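Local atomic coordinates of listeriolysin O (Listeria monocytogenes, PDB entry 4CDB), a protein that forms large oligomeric pores in cholesterol-containing host membranes, inserting after a major conformational change and so lysing the cell. Residues Thr377-Ala391 against Leu465-Thr477. Sequence-based numbering, arbitrary orientation.
Sequences TDGKINIDHSGGYVA and LVKNRNISIWGTT
The Tyr389 ring lies against the backbone of Trp474 to Thr476, with Gly387 CA over one face and, at its edge, Thr476 O, Thr477 N and the methyl Ile473 CD1. It closes the tip of a parallel strand pair, 379-385 with 468-475, in the C-terminal beta-sandwich domain of a cholesterol-dependent cytolysin; Thr477 belongs to the cholesterol-binding motif. Tyrosine supplies both a flat ring and a hydroxyl: Tyr389 OH donates to Trp474 O at 2.9 Å, from above the carbonyl plane. A chi1 of 45° lays the ring back alongside Ile473 to Thr476, and glycine suits position 387 because a side chain there would run into it. Ala391 CB covers one face of the His385 ring, Tyr389 O lies at its edge, and Ile473 CD1 meets His385 ND1 obliquely at 3.7 Å.

Backbone bonds run in the parallel pattern from Lys380 N to Ser386 N, and strands 426-432 and 480-486 continue the sheet on its outer sides. Branched Ile381, Ile383, Ile471 and Ile473 suit the face turned to the sandwich interior, where Ile383 CD1 packs on Ile471 CB at 3.6 Å.

Polar residues occupy the other face. Asn382, with an amide that donates and accepts, bridges two neighbours while Ser429 binds its OD1. One N-H of Asn382 ND2 reaches Asn470 OD1 (2.8 Å) from above that carbonyl plane. The other N-H of Asn382 ND2 runs nearly straight to a lone pair of Asn468 OD1, at 3.2 Å.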
loop_
_atom_site.group_PDB
_atom_site.type_symbol
_atom_site.label_atom_id
_atom_site.label_comp_id
_atom_site.label_asym_id
_atom_site.label_seq_id
_atom_site.Cartn_x
_atom_site.Cartn_y
_atom_site.Cartn_z
ATOM N N THR A 377 -22.500 -14.208 10.143
ATOM C CA THR A 377 -23.662 -13.665 10.842
ATOM C C THR A 377 -24.551 -14.777 11.399
ATOM O O THR A 377 -24.724 -15.819 10.766
ATOM C CB THR A 377 -24.504 -12.761 9.917
ATOM O OG1 THR A 377 -23.639 -11.876 9.193
ATOM C CG2 THR A 377 -25.503 -11.941 10.724
ATOM N N ASP A 378 -25.109 -14.549 12.587
ATOM C CA ASP A 378 -26.037 -15.495 13.202
ATOM C C ASP A 378 -27.304 -15.617 12.364
ATOM O O ASP A 378 -27.558 -14.789 11.489
ATOM C CB ASP A 378 -26.404 -15.054 14.621
ATOM C CG ASP A 378 -25.236 -15.147 15.581
ATOM O OD1 ASP A 378 -24.272 -15.881 15.277
ATOM O OD2 ASP A 378 -25.285 -14.493 16.644
ATOM N N GLY A 379 -28.097 -16.647 12.639
ATOM C CA GLY A 379 -29.327 -16.878 11.904
ATOM C C GLY A 379 -30.390 -17.591 12.718
ATOM O O GLY A 379 -30.098 -18.187 13.755
ATOM N N LYS A 380 -31.629 -17.529 12.242
ATOM C CA LYS A 380 -32.746 -18.160 12.933
ATOM C C LYS A 380 -33.484 -19.123 12.012
ATOM O O LYS A 380 -33.585 -18.891 10.806
ATOM C CB LYS A 380 -33.719 -17.099 13.457
ATOM C CG LYS A 380 -33.120 -16.145 14.483
ATOM C CD LYS A 380 -34.114 -15.064 14.886
ATOM C CE LYS A 380 -35.388 -15.674 15.444
ATOM N NZ LYS A 380 -36.378 -14.638 15.846
ATOM N N ILE A 381 -33.984 -20.214 12.585
ATOM C CA ILE A 381 -34.903 -21.091 11.875
ATOM C C ILE A 381 -36.281 -20.967 12.511
ATOM O O ILE A 381 -36.471 -21.317 13.678
ATOM C CB ILE A 381 -34.448 -22.558 11.905
ATOM C CG1 ILE A 381 -33.051 -22.692 11.302
ATOM C CG2 ILE A 381 -35.428 -23.436 11.141
ATOM C CD1 ILE A 381 -32.573 -24.124 11.202
ATOM N N ASN A 382 -37.236 -20.455 11.742
ATOM C CA ASN A 382 -38.576 -20.203 12.255
ATOM C C ASN A 382 -39.550 -21.306 11.854
ATOM O O ASN A 382 -39.815 -21.512 10.669
ATOM C CB ASN A 382 -39.070 -18.836 11.775
ATOM C CG ASN A 382 -38.088 -17.722 12.088
ATOM O OD1 ASN A 382 -37.611 -17.598 13.217
ATOM N ND2 ASN A 382 -37.767 -16.915 11.083
ATOM N N ILE A 383 -40.072 -22.017 12.849
ATOM C CA ILE A 383 -40.979 -23.134 12.605
ATOM C C ILE A 383 -42.431 -22.721 12.801
ATOM O O ILE A 383 -42.781 -22.116 13.815
ATOM C CB ILE A 383 -40.691 -24.316 13.552
ATOM C CG1 ILE A 383 -39.227 -24.735 13.456
ATOM C CG2 ILE A 383 -41.612 -25.491 13.240
ATOM C CD1 ILE A 383 -38.820 -25.194 12.081
ATOM N N ASP A 384 -43.275 -23.054 11.829
ATOM C CA ASP A 384 -44.705 -22.801 11.946
ATOM C C ASP A 384 -45.505 -24.039 11.554
ATOM O O ASP A 384 -45.484 -24.466 10.401
ATOM C CB ASP A 384 -45.118 -21.608 11.082
ATOM C CG ASP A 384 -46.529 -21.135 11.378
ATOM O OD1 ASP A 384 -47.488 -21.808 10.945
ATOM O OD2 ASP A 384 -46.677 -20.089 12.043
ATOM N N HIS A 385 -46.207 -24.609 12.527
ATOM C CA HIS A 385 -47.039 -25.784 12.298
ATOM C C HIS A 385 -48.508 -25.413 12.467
ATOM O O HIS A 385 -48.941 -25.046 13.560
ATOM C CB HIS A 385 -46.645 -26.903 13.269
ATOM C CG HIS A 385 -47.590 -28.068 13.284
ATOM N ND1 HIS A 385 -48.421 -28.377 12.230
ATOM C CD2 HIS A 385 -47.824 -29.003 14.236
ATOM C CE1 HIS A 385 -49.133 -29.450 12.533
ATOM N NE2 HIS A 385 -48.788 -29.849 13.742
ATOM N N SER A 386 -49.269 -25.507 11.380
ATOM C CA SER A 386 -50.695 -25.199 11.412
ATOM C C SER A 386 -51.510 -26.272 10.696
ATOM O O SER A 386 -52.645 -26.029 10.283
ATOM C CB SER A 386 -50.964 -23.827 10.790
ATOM O OG SER A 386 -50.712 -23.840 9.395
ATOM N N GLY A 387 -50.924 -27.455 10.548
ATOM C CA GLY A 387 -51.592 -28.553 9.874
ATOM C C GLY A 387 -52.574 -29.270 10.778
ATOM O O GLY A 387 -52.425 -29.259 12.002
ATOM N N GLY A 388 -53.583 -29.892 10.175
ATOM C CA GLY A 388 -54.570 -30.649 10.924
ATOM C C GLY A 388 -54.079 -32.048 11.245
ATOM O O GLY A 388 -54.738 -33.035 10.924
ATOM N N TYR A 389 -52.915 -32.130 11.881
ATOM C CA TYR A 389 -52.310 -33.415 12.212
ATOM C C TYR A 389 -51.270 -33.302 13.323
ATOM O O TYR A 389 -50.897 -32.200 13.727
ATOM C CB TYR A 389 -51.669 -34.037 10.966
ATOM C CG TYR A 389 -50.835 -33.075 10.136
ATOM C CD1 TYR A 389 -49.636 -32.562 10.619
ATOM C CD2 TYR A 389 -51.241 -32.693 8.864
ATOM C CE1 TYR A 389 -48.869 -31.690 9.863
ATOM C CE2 TYR A 389 -50.480 -31.819 8.096
ATOM C CZ TYR A 389 -49.295 -31.321 8.603
ATOM O OH TYR A 389 -48.532 -30.454 7.850
ATOM N N VAL A 390 -50.808 -34.449 13.812
ATOM C CA VAL A 390 -49.698 -34.485 14.753
ATOM C C VAL A 390 -48.397 -34.477 13.960
ATOM O O VAL A 390 -48.234 -35.261 13.023
ATOM C CB VAL A 390 -49.733 -35.749 15.637
ATOM C CG1 VAL A 390 -48.549 -35.755 16.587
ATOM C CG2 VAL A 390 -51.041 -35.833 16.413
ATOM N N ALA A 391 -47.477 -33.590 14.326
ATOM C CA ALA A 391 -46.210 -33.483 13.611
ATOM C C ALA A 391 -45.009 -33.712 14.523
ATOM O O ALA A 391 -45.061 -33.422 15.719
ATOM C CB ALA A 391 -46.102 -32.125 12.936
ATOM N N LEU A 465 -26.501 -21.523 6.240
ATOM C CA LEU A 465 -26.991 -20.674 7.318
ATOM C C LEU A 465 -27.422 -19.315 6.772
ATOM O O LEU A 465 -26.609 -18.576 6.217
ATOM C CB LEU A 465 -25.914 -20.489 8.389
ATOM C CG LEU A 465 -26.243 -19.487 9.498
ATOM C CD1 LEU A 465 -27.493 -19.919 10.249
ATOM C CD2 LEU A 465 -25.066 -19.315 10.448
ATOM N N VAL A 466 -28.704 -18.995 6.927
ATOM C CA VAL A 466 -29.233 -17.703 6.499
ATOM C C VAL A 466 -29.745 -16.908 7.695
ATOM O O VAL A 466 -29.788 -17.418 8.812
ATOM C CB VAL A 466 -30.367 -17.866 5.473
ATOM C CG1 VAL A 466 -29.836 -18.514 4.207
ATOM C CG2 VAL A 466 -31.506 -18.688 6.065
ATOM N N LYS A 467 -30.135 -15.658 7.460
ATOM C CA LYS A 467 -30.620 -14.802 8.537
ATOM C C LYS A 467 -31.934 -15.329 9.112
ATOM O O LYS A 467 -32.071 -15.494 10.325
ATOM C CB LYS A 467 -30.786 -13.360 8.051
ATOM C CG LYS A 467 -30.901 -12.349 9.176
ATOM C CD LYS A 467 -29.729 -12.491 10.138
ATOM C CE LYS A 467 -29.829 -11.525 11.306
ATOM N NZ LYS A 467 -28.802 -11.825 12.348
ATOM N N ASN A 468 -32.893 -15.595 8.233
ATOM C CA ASN A 468 -34.168 -16.170 8.639
ATOM C C ASN A 468 -34.650 -17.246 7.675
ATOM O O ASN A 468 -35.081 -16.943 6.561
ATOM C CB ASN A 468 -35.236 -15.082 8.788
ATOM C CG ASN A 468 -35.057 -14.257 10.045
ATOM O OD1 ASN A 468 -35.534 -14.628 11.117
ATOM N ND2 ASN A 468 -34.369 -13.127 9.921
ATOM N N ARG A 469 -34.561 -18.502 8.103
ATOM C CA ARG A 469 -35.134 -19.606 7.343
ATOM C C ARG A 469 -36.488 -19.979 7.936
ATOM O O ARG A 469 -36.567 -20.465 9.066
ATOM C CB ARG A 469 -34.201 -20.820 7.345
ATOM C CG ARG A 469 -34.767 -22.023 6.603
ATOM C CD ARG A 469 -33.763 -23.163 6.517
ATOM N NE ARG A 469 -32.534 -22.758 5.843
ATOM C CZ ARG A 469 -32.373 -22.733 4.524
ATOM N NH1 ARG A 469 -33.368 -23.088 3.727
ATOM N NH2 ARG A 469 -31.216 -22.350 4.005
ATOM N N ASN A 470 -37.552 -19.743 7.174
ATOM C CA ASN A 470 -38.904 -19.995 7.658
ATOM C C ASN A 470 -39.457 -21.332 7.183
ATOM O O ASN A 470 -39.790 -21.498 6.009
ATOM C CB ASN A 470 -39.843 -18.859 7.249
ATOM C CG ASN A 470 -39.323 -17.500 7.667
ATOM O OD1 ASN A 470 -39.431 -17.111 8.830
ATOM N ND2 ASN A 470 -38.755 -16.767 6.717
ATOM N N ILE A 471 -39.547 -22.282 8.108
ATOM C CA ILE A 471 -40.103 -23.595 7.809
ATOM C C ILE A 471 -41.560 -23.640 8.252
ATOM O O ILE A 471 -41.861 -23.507 9.439
ATOM C CB ILE A 471 -39.328 -24.712 8.532
ATOM C CG1 ILE A 471 -37.834 -24.606 8.228
ATOM C CG2 ILE A 471 -39.867 -26.082 8.140
ATOM C CD1 ILE A 471 -37.484 -24.917 6.789
ATOM N N SER A 472 -42.466 -23.822 7.297
ATOM C CA SER A 472 -43.889 -23.888 7.610
ATOM C C SER A 472 -44.514 -25.170 7.081
ATOM O O SER A 472 -44.190 -25.618 5.982
ATOM C CB SER A 472 -44.623 -22.678 7.029
ATOM O OG SER A 472 -44.113 -21.469 7.567
ATOM N N ILE A 473 -45.400 -25.766 7.872
ATOM C CA ILE A 473 -46.175 -26.913 7.417
ATOM C C ILE A 473 -47.655 -26.698 7.707
ATOM O O ILE A 473 -48.020 -26.123 8.733
ATOM C CB ILE A 473 -45.706 -28.236 8.065
ATOM C CG1 ILE A 473 -45.789 -28.158 9.592
ATOM C CG2 ILE A 473 -44.293 -28.574 7.625
ATOM C CD1 ILE A 473 -45.490 -29.477 10.293
ATOM N N TRP A 474 -48.501 -27.152 6.788
ATOM C CA TRP A 474 -49.945 -27.044 6.957
ATOM C C TRP A 474 -50.655 -28.121 6.146
ATOM O O TRP A 474 -50.044 -29.125 5.773
ATOM C CB TRP A 474 -50.443 -25.645 6.578
ATOM C CG TRP A 474 -50.271 -25.277 5.129
ATOM C CD1 TRP A 474 -51.227 -25.319 4.154
ATOM C CD2 TRP A 474 -49.075 -24.796 4.494
ATOM N NE1 TRP A 474 -50.701 -24.900 2.955
ATOM C CE2 TRP A 474 -49.382 -24.573 3.136
ATOM C CE3 TRP A 474 -47.775 -24.535 4.941
ATOM C CZ2 TRP A 474 -48.436 -24.104 2.220
ATOM C CZ3 TRP A 474 -46.837 -24.067 4.029
ATOM C CH2 TRP A 474 -47.173 -23.857 2.685
ATOM N N GLY A 475 -51.940 -27.918 5.879
ATOM C CA GLY A 475 -52.714 -28.902 5.147
ATOM C C GLY A 475 -53.335 -29.945 6.056
ATOM O O GLY A 475 -53.520 -29.709 7.251
ATOM N N THR A 476 -53.654 -31.104 5.487
ATOM C CA THR A 476 -54.330 -32.162 6.223
ATOM C C THR A 476 -53.486 -33.429 6.249
ATOM O O THR A 476 -52.387 -33.464 5.695
ATOM C CB THR A 476 -55.698 -32.493 5.597
ATOM O OG1 THR A 476 -55.511 -32.950 4.252
ATOM C CG2 THR A 476 -56.597 -31.266 5.593
ATOM N N THR A 477 -54.011 -34.469 6.891
ATOM C CA THR A 477 -53.307 -35.741 7.009
ATOM C C THR A 477 -53.100 -36.401 5.651
ATOM O O THR A 477 -52.078 -37.045 5.415
ATOM C CB THR A 477 -54.062 -36.720 7.923
ATOM O OG1 THR A 477 -55.396 -36.901 7.430
ATOM C CG2 THR A 477 -54.120 -36.185 9.345
HETATM O O HOH W 1 -30.971 -20.163 9.049
HETATM O O HOH W 2 -36.666 -13.461 13.200
HETATM O O HOH W 3 -42.221 -20.216 9.501
HETATM O O HOH W 4 -56.232 -33.591 9.111
#